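Local coordinates for AT-less polyketide synthase (Streptomyces platensis subsp. rosaceus, PDB 4TKT), which probably catalyses decarboxylative Claisen condensation of acyl chains as a ketosynthase domain of the isomigrastatin assembly line, at residues 418-423 against 438-443. Numbering follows the deposited sequence.
Sequences RPRLGG and VEDYVE
Gly422 and Val438 form an antiparallel hydrogen-bonded pair, with Gly422 N to Val438 O at 2.8 Å and Val438 N to Gly422 O at 3.0 Å. They sit at the open end of the beta hairpin of strands 421-427 and 432-439, in the C-terminal half of the thiolase-like ketosynthase fold. Leu421 and Glu439 follow as a non-hydrogen-bonded pair. One more backbone bond, from Asp440 N to Arg420 O, carries the pairing past the strand ends.

Beyond it a side chain takes over. Asp440 CG lies between its own backbone N and carbonyl carbon (chi1 53°), which turns the carboxylate back toward Arg420, just before strand 421-427. OD1 accepts a short but bent, weak bond from Arg420 N at 2.8 Å. OD2 meets Arg420 NE in a long, weak salt bridge of 3.4 Å, with guanidinium and carboxylate planes 62° apart. The stronger partner of OD2 is Arg414, so two arginines share this buried carboxylate. An asparagine here would probably deprive both arginines of this negative charge and weaken the link to Arg420. Arg420 NH1 instead hydrogen-bonds a glycerol, probably from the crystallisation liquor.

Val438 points to the other face from Leu421 and Glu439, where Leu371 and Leu374 of helix 366-380 pack on it. On the Leu421 face, CD1 of Leu421 rests on Glu439 CB at 3.7 Å. The Glu439 chain, extended beyond CG, runs alongside the Pro419 ring, and its OE1 lies 3.5 Å from Pro419 CB.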
ATOM      1  N   ARG A 418      19.241   6.551 -17.631  1.00 80.22           N
ATOM      2  CA  ARG A 418      18.552   5.264 -17.662  1.00 72.90           C
ATOM      3  C   ARG A 418      17.835   4.991 -16.342  1.00 66.04           C
ATOM      4  O   ARG A 418      18.415   5.158 -15.267  1.00 60.14           O
ATOM      5  CB  ARG A 418      19.540   4.136 -17.972  1.00 63.07           C
ATOM      6  N   PRO A 419      16.563   4.569 -16.424  1.00 59.80           N
ATOM      7  CA  PRO A 419      15.745   4.302 -15.236  1.00 58.42           C
ATOM      8  C   PRO A 419      16.382   3.267 -14.321  1.00 58.40           C
ATOM      9  O   PRO A 419      16.995   2.317 -14.811  1.00 59.66           O
ATOM     10  CB  PRO A 419      14.433   3.767 -15.820  1.00 53.68           C
ATOM     11  CG  PRO A 419      14.402   4.264 -17.220  1.00 55.34           C
ATOM     12  CD  PRO A 419      15.829   4.289 -17.669  1.00 59.31           C
ATOM     13  N   ARG A 420      16.255   3.461 -13.013  1.00 57.48           N
ATOM     14  CA  ARG A 420      16.673   2.446 -12.057  1.00 53.45           C
ATOM     15  C   ARG A 420      15.768   1.229 -12.215  1.00 50.23           C
ATOM     16  O   ARG A 420      14.560   1.371 -12.380  1.00 48.91           O
ATOM     17  CB  ARG A 420      16.629   2.988 -10.627  1.00 51.97           C
ATOM     18  CG  ARG A 420      17.837   3.836 -10.253  1.00 54.20           C
ATOM     19  CD  ARG A 420      17.725   4.386  -8.839  1.00 53.73           C
ATOM     20  NE  ARG A 420      17.176   5.738  -8.822  1.00 64.34           N
ATOM     21  CZ  ARG A 420      17.905   6.838  -8.654  1.00 70.96           C
ATOM     22  NH1 ARG A 420      17.322   8.029  -8.653  1.00 74.09           N
ATOM     23  NH2 ARG A 420      19.216   6.748  -8.482  1.00 76.25           N
ATOM     24  N   LEU A 421      16.358   0.039 -12.181  1.00 49.92           N
ATOM     25  CA  LEU A 421      15.620  -1.185 -12.470  1.00 48.11           C
ATOM     26  C   LEU A 421      15.612  -2.129 -11.272  1.00 46.54           C
ATOM     27  O   LEU A 421      16.652  -2.387 -10.666  1.00 53.41           O
ATOM     28  CB  LEU A 421      16.224  -1.882 -13.690  1.00 49.23           C
ATOM     29  CG  LEU A 421      15.384  -2.954 -14.380  1.00 56.14           C
ATOM     30  CD1 LEU A 421      14.047  -2.386 -14.818  1.00 57.50           C
ATOM     31  CD2 LEU A 421      16.140  -3.519 -15.571  1.00 57.73           C
ATOM     32  N   GLY A 422      14.434  -2.643 -10.933  1.00 44.41           N
ATOM     33  CA  GLY A 422      14.296  -3.502  -9.773  1.00 42.90           C
ATOM     34  C   GLY A 422      13.451  -4.737 -10.013  1.00 41.13           C
ATOM     35  O   GLY A 422      12.642  -4.785 -10.939  1.00 40.66           O
ATOM     36  N   GLY A 423      13.646  -5.743  -9.164  1.00 40.24           N
ATOM     37  CA  GLY A 423      12.881  -6.974  -9.232  1.00 45.02           C
ATOM     38  C   GLY A 423      12.272  -7.326  -7.888  1.00 45.71           C
ATOM     39  O   GLY A 423      12.845  -7.034  -6.838  1.00 49.39           O
ATOM     40  N   VAL A 438       9.984  -3.742 -11.988  1.00 42.31           N
ATOM     41  CA  VAL A 438       9.649  -2.322 -11.970  1.00 41.70           C
ATOM     42  C   VAL A 438      10.852  -1.423 -12.257  1.00 39.57           C
ATOM     43  O   VAL A 438      11.994  -1.758 -11.943  1.00 41.05           O
ATOM     44  CB  VAL A 438       9.030  -1.897 -10.612  1.00 41.86           C
ATOM     45  CG1 VAL A 438       7.824  -2.757 -10.281  1.00 39.14           C
ATOM     46  CG2 VAL A 438      10.055  -1.979  -9.498  1.00 37.21           C
ATOM     47  N   GLU A 439      10.575  -0.283 -12.875  1.00 39.06           N
ATOM     48  CA  GLU A 439      11.567   0.764 -13.065  1.00 44.54           C
ATOM     49  C   GLU A 439      10.936   2.105 -12.708  1.00 49.90           C
ATOM     50  O   GLU A 439       9.719   2.261 -12.806  1.00 57.55           O
ATOM     51  CB  GLU A 439      12.080   0.778 -14.506  1.00 49.28           C
ATOM     52  CG  GLU A 439      11.003   1.075 -15.538  1.00 59.24           C
ATOM     53  CD  GLU A 439      11.562   1.254 -16.938  1.00 70.68           C
ATOM     54  OE1 GLU A 439      12.760   0.968 -17.147  1.00 75.55           O
ATOM     55  OE2 GLU A 439      10.799   1.683 -17.831  1.00 72.69           O
ATOM     56  N   ASP A 440      11.745   3.072 -12.287  1.00 46.47           N
ATOM     57  CA  ASP A 440      11.197   4.393 -12.004  1.00 47.03           C
ATOM     58  C   ASP A 440      10.955   5.151 -13.305  1.00 45.86           C
ATOM     59  O   ASP A 440      11.259   4.657 -14.391  1.00 44.77           O
ATOM     60  CB  ASP A 440      12.110   5.195 -11.068  1.00 50.19           C
ATOM     61  CG  ASP A 440      13.539   5.269 -11.558  1.00 58.29           C
ATOM     62  OD1 ASP A 440      13.826   4.776 -12.669  1.00 65.92           O
ATOM     63  OD2 ASP A 440      14.378   5.834 -10.824  1.00 58.53           O
ATOM     64  N   TYR A 441      10.404   6.352 -13.188  1.00 47.42           N
ATOM     65  CA  TYR A 441      10.000   7.120 -14.356  1.00 51.78           C
ATOM     66  C   TYR A 441      10.922   8.309 -14.603  1.00 58.14           C
ATOM     67  O   TYR A 441      11.411   8.937 -13.662  1.00 57.58           O
ATOM     68  CB  TYR A 441       8.554   7.593 -14.190  1.00 50.61           C
ATOM     69  CG  TYR A 441       8.054   8.492 -15.297  1.00 50.62           C
ATOM     70  CD1 TYR A 441       7.807   7.989 -16.570  1.00 42.01           C
ATOM     71  CD2 TYR A 441       7.814   9.841 -15.066  1.00 51.42           C
ATOM     72  CE1 TYR A 441       7.346   8.811 -17.585  1.00 48.98           C
ATOM     73  CE2 TYR A 441       7.352  10.669 -16.074  1.00 42.64           C
ATOM     74  CZ  TYR A 441       7.121  10.150 -17.329  1.00 51.18           C
ATOM     75  OH  TYR A 441       6.662  10.972 -18.333  1.00 57.96           O
ATOM     76  N   VAL A 442      11.160   8.603 -15.878  1.00 65.14           N
ATOM     77  CA  VAL A 442      11.963   9.754 -16.275  1.00 69.62           C
ATOM     78  C   VAL A 442      11.232  10.584 -17.328  1.00 73.62           C
ATOM     79  O   VAL A 442      10.980  10.111 -18.436  1.00 76.07           O
ATOM     80  CB  VAL A 442      13.335   9.324 -16.830  1.00 64.80           C
ATOM     81  CG1 VAL A 442      14.091  10.532 -17.369  1.00 70.18           C
ATOM     82  CG2 VAL A 442      14.149   8.611 -15.758  1.00 53.03           C
ATOM     83  N   GLU A 443      10.891  11.820 -16.977  1.00 69.66           N
ATOM     84  CA  GLU A 443      10.187  12.709 -17.896  1.00 64.71           C
ATOM     85  C   GLU A 443      11.115  13.215 -18.997  1.00 67.72           C
ATOM     86  O   GLU A 443      11.167  12.648 -20.089  1.00 69.52           O
ATOM     87  CB  GLU A 443       9.578  13.890 -17.139  1.00 60.03           C
TER